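Local coordinates for lipase aflb (PDB 6IDY), which probably hydrolyses ester bonds of lipids, as a fungal lipase of the alpha/beta-hydrolase fold with a bound calcium ion, at residues A[148-153]-A[192-197]; A[312-317]-A[327-332]. One frame throughout, in Å; residues are numbered along the deposited sequence.

Contact 1 (A[148-153]-A[192-197]); sequences HIPASF and VVWLNI
His-148 and Trp-194 form the antiparallel hydrogen-bonded pair at the centre of this contact; Val-193 adds nearly as much buried surface as the tryptophan. His-148 N donates to Trp-194 O at 2.8 Å in a nearly straight bond, and Trp-194 N returns a longer one of 3.2 Å to His-148 O. Both side chains leave the sheet on the same face, side by side, with the imidazole almost parallel to the indole (13° between the planes) but slid so far that the rings barely overlap. The histidine follows the indole from NE1, under CB and CG, to Trp-194 CZ2, which His-148 CD2 approaches to 3.3 Å; CB sits over the pyrrole part as a CH-pi contact. A chi1 of 50° places Trp-194 CG between its backbone N and carbonyl carbon and swings the indole beside the histidine.

Farther along, Pro-150 CG meets the six-membered end of the indole at Trp-194 CZ3, 3.9 Å away. Val-193 sends CG1 over one face of the Phe-153 ring, 3.7 Å from CD1. The Type I turn from Pro-150 to Phe-153 brings that ring back to the strand.

The polar ends are fixed from outside: His-148 ND1 bonds Asn-115, and Trp-194 NE1 bonds the carbonyl of Leu-110. The short antiparallel strand 147-148 edges an otherwise parallel sheet, consistent with the alpha/beta-hydrolase fold; strand 190-195 lies between it and strand 161-166, and Ile-149 and Phe-153 touch helix 205-223.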
loop_
_atom_site.group_PDB
_atom_site.type_symbol
_atom_site.label_atom_id
_atom_site.label_comp_id
_atom_site.label_asym_id
_atom_site.label_seq_id
_atom_site.Cartn_x
_atom_site.Cartn_y
_atom_site.Cartn_z
ATOM N N HIS A 148 -14.650 -0.864 -3.848
ATOM C CA HIS A 148 -14.986 -0.084 -5.026
ATOM C C HIS A 148 -14.887 -1.012 -6.225
ATOM O O HIS A 148 -13.787 -1.422 -6.603
ATOM C CB HIS A 148 -14.087 1.150 -5.198
ATOM C CG HIS A 148 -14.513 2.009 -6.347
ATOM N ND1 HIS A 148 -15.445 3.018 -6.184
ATOM C CD2 HIS A 148 -14.172 1.937 -7.654
ATOM C CE1 HIS A 148 -15.604 3.557 -7.383
ATOM N NE2 HIS A 148 -14.864 2.936 -8.301
ATOM N N ILE A 149 -16.045 -1.380 -6.783
ATOM C CA ILE A 149 -16.141 -2.243 -7.956
ATOM C C ILE A 149 -16.391 -1.346 -9.177
ATOM O O ILE A 149 -17.481 -0.780 -9.299
ATOM C CB ILE A 149 -17.222 -3.354 -7.798
ATOM C CG1 ILE A 149 -16.919 -4.260 -6.578
ATOM C CG2 ILE A 149 -17.346 -4.183 -9.090
ATOM C CD1 ILE A 149 -18.047 -5.221 -6.168
ATOM N N PRO A 150 -15.394 -1.176 -10.075
ATOM C CA PRO A 150 -15.616 -0.332 -11.258
ATOM C C PRO A 150 -16.728 -0.896 -12.138
ATOM O O PRO A 150 -16.907 -2.113 -12.197
ATOM C CB PRO A 150 -14.252 -0.353 -11.967
ATOM C CG PRO A 150 -13.264 -0.718 -10.875
ATOM C CD PRO A 150 -14.025 -1.729 -10.071
ATOM N N ALA A 151 -17.494 -0.012 -12.791
ATOM C CA ALA A 151 -18.602 -0.386 -13.682
ATOM C C ALA A 151 -18.158 -1.320 -14.824
ATOM O O ALA A 151 -18.994 -2.012 -15.398
ATOM C CB ALA A 151 -19.265 0.859 -14.249
ATOM N N SER A 152 -16.843 -1.357 -15.119
ATOM C CA SER A 152 -16.257 -2.202 -16.161
ATOM C C SER A 152 -15.910 -3.619 -15.686
ATOM O O SER A 152 -15.592 -4.460 -16.528
ATOM C CB SER A 152 -15.033 -1.528 -16.782
ATOM O OG SER A 152 -14.084 -1.177 -15.791
ATOM N N PHE A 153 -15.969 -3.891 -14.354
ATOM C CA PHE A 153 -15.668 -5.214 -13.773
ATOM C C PHE A 153 -16.486 -6.317 -14.447
ATOM O O PHE A 153 -17.696 -6.166 -14.634
ATOM C CB PHE A 153 -15.862 -5.212 -12.249
ATOM C CG PHE A 153 -15.441 -6.475 -11.529
ATOM C CD1 PHE A 153 -14.095 -6.804 -11.391
ATOM C CD2 PHE A 153 -16.388 -7.314 -10.952
ATOM C CE1 PHE A 153 -13.708 -7.979 -10.735
ATOM C CE2 PHE A 153 -15.996 -8.468 -10.258
ATOM C CZ PHE A 153 -14.660 -8.796 -10.161
ATOM N N VAL A 192 -9.301 -5.284 -11.946
ATOM C CA VAL A 192 -9.063 -4.620 -10.670
ATOM C C VAL A 192 -10.330 -4.137 -9.950
ATOM O O VAL A 192 -11.300 -3.688 -10.562
ATOM C CB VAL A 192 -8.017 -3.472 -10.759
ATOM C CG1 VAL A 192 -6.650 -3.993 -11.215
ATOM C CG2 VAL A 192 -8.494 -2.314 -11.645
ATOM N N VAL A 193 -10.279 -4.248 -8.625
ATOM C CA VAL A 193 -11.226 -3.698 -7.660
ATOM C C VAL A 193 -10.328 -3.116 -6.575
ATOM O O VAL A 193 -9.203 -3.595 -6.400
ATOM C CB VAL A 193 -12.290 -4.687 -7.091
ATOM C CG1 VAL A 193 -13.261 -5.152 -8.169
ATOM C CG2 VAL A 193 -11.656 -5.872 -6.368
ATOM N N TRP A 194 -10.768 -2.074 -5.885
ATOM C CA TRP A 194 -9.911 -1.578 -4.811
ATOM C C TRP A 194 -10.679 -1.421 -3.514
ATOM O O TRP A 194 -11.886 -1.189 -3.501
ATOM C CB TRP A 194 -9.103 -0.330 -5.183
ATOM C CG TRP A 194 -9.886 0.787 -5.786
ATOM C CD1 TRP A 194 -10.496 1.810 -5.123
ATOM C CD2 TRP A 194 -10.034 1.067 -7.186
ATOM N NE1 TRP A 194 -11.067 2.681 -6.022
ATOM C CE2 TRP A 194 -10.793 2.255 -7.297
ATOM C CE3 TRP A 194 -9.638 0.405 -8.362
ATOM C CZ2 TRP A 194 -11.136 2.813 -8.539
ATOM C CZ3 TRP A 194 -9.989 0.947 -9.586
ATOM C CH2 TRP A 194 -10.733 2.135 -9.669
ATOM N N LEU A 195 -9.970 -1.627 -2.417
ATOM C CA LEU A 195 -10.554 -1.598 -1.098
ATOM C C LEU A 195 -10.229 -0.302 -0.381
ATOM O O LEU A 195 -9.088 -0.075 -0.003
ATOM C CB LEU A 195 -10.051 -2.826 -0.331
ATOM C CG LEU A 195 -10.603 -3.089 1.051
ATOM C CD1 LEU A 195 -12.075 -3.515 0.996
ATOM C CD2 LEU A 195 -9.782 -4.157 1.719
ATOM N N ASN A 196 -11.226 0.563 -0.214
ATOM C CA ASN A 196 -10.998 1.797 0.526
ATOM C C ASN A 196 -11.258 1.485 1.998
ATOM O O ASN A 196 -12.415 1.412 2.419
ATOM C CB ASN A 196 -11.880 2.931 0.010
ATOM C CG ASN A 196 -11.525 3.369 -1.387
ATOM O OD1 ASN A 196 -10.371 3.690 -1.691
ATOM N ND2 ASN A 196 -12.516 3.397 -2.267
ATOM N N ILE A 197 -10.180 1.210 2.753
ATOM C CA ILE A 197 -10.262 0.892 4.181
ATOM C C ILE A 197 -10.637 2.163 4.962
ATOM O O ILE A 197 -9.950 3.176 4.806
ATOM C CB ILE A 197 -8.966 0.204 4.709
ATOM C CG1 ILE A 197 -8.735 -1.162 3.993
ATOM C CG2 ILE A 197 -8.997 0.046 6.245
ATOM C CD1 ILE A 197 -7.345 -1.827 4.208
#

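Contact 2 (A[312-317]-A[327-332]); sequences TIYSTF and SQASAI
Thr-312 and Ala-331 mark the nearest approach of the two backbones, with their CA atoms 6.3 Å apart and no hydrogen bond linking the segments. Residues 312-314 end a strand, whereas 329-332 form a Type I turn closed by Ile-332 N bonding to Ala-329 O. This turn presents the methyl groups of Ala-329 and Ala-331 to the strand.

Tyr-314 receives both. Ala-331 CB sits over one face of the phenol in a CH-pi contact, 3.7 Å from the Tyr-314 ring centroid and displaced toward the rim at CD1, which it approaches to 3.3 Å. Ala-329 CB, on the same side of the ring plane, approaches Tyr-314 CE2 obliquely at 3.7 Å. At the phenol end, Ile-332 CG1 lies 3.4 Å from Tyr-314 OH, the two side chains crossing at a slant. With chi1 at 56°, Tyr-314 CG stands between the backbone N and the carbonyl carbon, which directs the ring across the turn. Beside it, the methyl CG2 of Thr-312 packs 3.3 Å from the carbonyl O of Ala-331; the hydroxyl of this threonine is bonded to Asn-343.

The Tyr-314 ring also meets that of His-345, while Ile-313, on the opposite face of the strand, touches helices 346-349 and 368-379. Strand 310-314 runs parallel between strands 253-259 and 341-345; the turn, in the loop leading to the latter, folds back over the aromatic side chain at the end of the former strand 310-314.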
loop_
_atom_site.group_PDB
_atom_site.type_symbol
_atom_site.label_atom_id
_atom_site.label_comp_id
_atom_site.label_asym_id
_atom_site.label_seq_id
_atom_site.Cartn_x
_atom_site.Cartn_y
_atom_site.Cartn_z
ATOM N N THR A 312 6.883 -10.955 -3.101
ATOM C CA THR A 312 7.216 -9.731 -2.350
ATOM C C THR A 312 8.194 -8.918 -3.176
ATOM O O THR A 312 9.077 -9.499 -3.801
ATOM C CB THR A 312 7.718 -10.022 -0.911
ATOM O OG1 THR A 312 9.071 -10.485 -0.942
ATOM C CG2 THR A 312 6.820 -11.004 -0.143
ATOM N N ILE A 313 7.993 -7.588 -3.249
ATOM C CA ILE A 313 8.837 -6.698 -4.053
ATOM C C ILE A 313 9.169 -5.485 -3.207
ATOM O O ILE A 313 8.266 -4.801 -2.719
ATOM C CB ILE A 313 8.219 -6.337 -5.443
ATOM C CG1 ILE A 313 7.601 -7.589 -6.147
ATOM C CG2 ILE A 313 9.280 -5.674 -6.331
ATOM C CD1 ILE A 313 6.516 -7.331 -7.139
ATOM N N TYR A 314 10.465 -5.235 -3.002
ATOM C CA TYR A 314 10.913 -4.176 -2.093
ATOM C C TYR A 314 12.243 -3.571 -2.481
ATOM O O TYR A 314 13.013 -4.186 -3.218
ATOM C CB TYR A 314 10.961 -4.725 -0.645
ATOM C CG TYR A 314 11.833 -5.954 -0.491
ATOM C CD1 TYR A 314 11.379 -7.214 -0.888
ATOM C CD2 TYR A 314 13.089 -5.869 0.098
ATOM C CE1 TYR A 314 12.167 -8.353 -0.720
ATOM C CE2 TYR A 314 13.884 -7.001 0.276
ATOM C CZ TYR A 314 13.420 -8.240 -0.141
ATOM O OH TYR A 314 14.220 -9.342 0.009
ATOM N N SER A 315 12.535 -2.385 -1.916
ATOM C CA SER A 315 13.716 -1.596 -2.239
ATOM C C SER A 315 14.534 -1.156 -1.024
ATOM O O SER A 315 13.962 -0.796 0.005
ATOM C CB SER A 315 13.276 -0.360 -3.023
ATOM O OG SER A 315 14.329 0.543 -3.316
ATOM N N THR A 316 15.867 -1.087 -1.190
ATOM C CA THR A 316 16.820 -0.586 -0.188
ATOM C C THR A 316 16.487 0.884 0.153
ATOM O O THR A 316 16.617 1.298 1.306
ATOM C CB THR A 316 18.259 -0.695 -0.754
ATOM O OG1 THR A 316 18.620 -2.070 -0.815
ATOM C CG2 THR A 316 19.314 0.060 0.089
ATOM N N PHE A 317 16.034 1.650 -0.857
ATOM C CA PHE A 317 15.752 3.082 -0.738
ATOM C C PHE A 317 14.374 3.391 -0.150
ATOM O O PHE A 317 13.901 4.526 -0.241
ATOM C CB PHE A 317 15.994 3.781 -2.084
ATOM C CG PHE A 317 17.433 3.609 -2.522
ATOM C CD1 PHE A 317 18.456 4.320 -1.901
ATOM C CD2 PHE A 317 17.769 2.692 -3.510
ATOM C CE1 PHE A 317 19.787 4.121 -2.266
ATOM C CE2 PHE A 317 19.102 2.508 -3.892
ATOM C CZ PHE A 317 20.102 3.218 -3.265
ATOM N N SER A 327 19.380 -10.170 4.665
ATOM C CA SER A 327 18.668 -11.382 5.056
ATOM C C SER A 327 17.552 -11.160 6.063
ATOM O O SER A 327 16.697 -12.033 6.198
ATOM C CB SER A 327 19.650 -12.436 5.555
ATOM O OG SER A 327 20.573 -12.732 4.518
ATOM N N GLN A 328 17.550 -10.005 6.768
ATOM C CA GLN A 328 16.523 -9.698 7.782
ATOM C C GLN A 328 15.426 -8.747 7.278
ATOM O O GLN A 328 14.575 -8.349 8.069
ATOM C CB GLN A 328 17.154 -9.166 9.099
ATOM C CG GLN A 328 18.487 -9.826 9.526
ATOM C CD GLN A 328 18.423 -11.332 9.651
ATOM O OE1 GLN A 328 17.406 -11.922 10.056
ATOM N NE2 GLN A 328 19.525 -11.987 9.320
ATOM N N ALA A 329 15.440 -8.387 5.975
ATOM C CA ALA A 329 14.461 -7.480 5.354
ATOM C C ALA A 329 13.029 -7.789 5.779
ATOM O O ALA A 329 12.619 -8.952 5.789
ATOM C CB ALA A 329 14.584 -7.513 3.830
ATOM N N SER A 330 12.285 -6.740 6.178
ATOM C CA SER A 330 10.908 -6.838 6.664
ATOM C C SER A 330 9.952 -7.491 5.662
ATOM O O SER A 330 8.963 -8.110 6.058
ATOM C CB SER A 330 10.389 -5.456 7.039
ATOM O OG SER A 330 9.159 -5.587 7.726
ATOM N N ALA A 331 10.251 -7.350 4.374
ATOM C CA ALA A 331 9.425 -7.872 3.295
ATOM C C ALA A 331 9.531 -9.366 3.072
ATOM O O ALA A 331 8.673 -9.932 2.404
ATOM C CB ALA A 331 9.757 -7.138 2.016
ATOM N N ILE A 332 10.567 -10.010 3.613
ATOM C CA ILE A 332 10.810 -11.432 3.385
ATOM C C ILE A 332 9.798 -12.335 4.088
ATOM O O ILE A 332 9.548 -12.187 5.280
ATOM C CB ILE A 332 12.284 -11.823 3.736
ATOM C CG1 ILE A 332 13.289 -11.132 2.774
ATOM C CG2 ILE A 332 12.491 -13.365 3.766
ATOM C CD1 ILE A 332 14.806 -11.212 3.226
#

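Overall arrangement
From the N terminus, the chain first enters contact 1 at the short strand 147-148, passes through the parallel strand 161-166 and helix 173-178, and closes that loop when strand 190-195 returns beside its start. Contact 2 opens much later, after strands 227-232 and 253-259, and closes within a short connection that contains no helix or strand before strand 341-345. The two loops therefore follow in series, neither nested nor crossed. Their centres are 28 Å apart, on opposite sides of the chain's centre, yet both reach the same mixed sheet: contact 1 adds the antiparallel edge strand, and contact 2 packs a crossover loop against its penultimate strand.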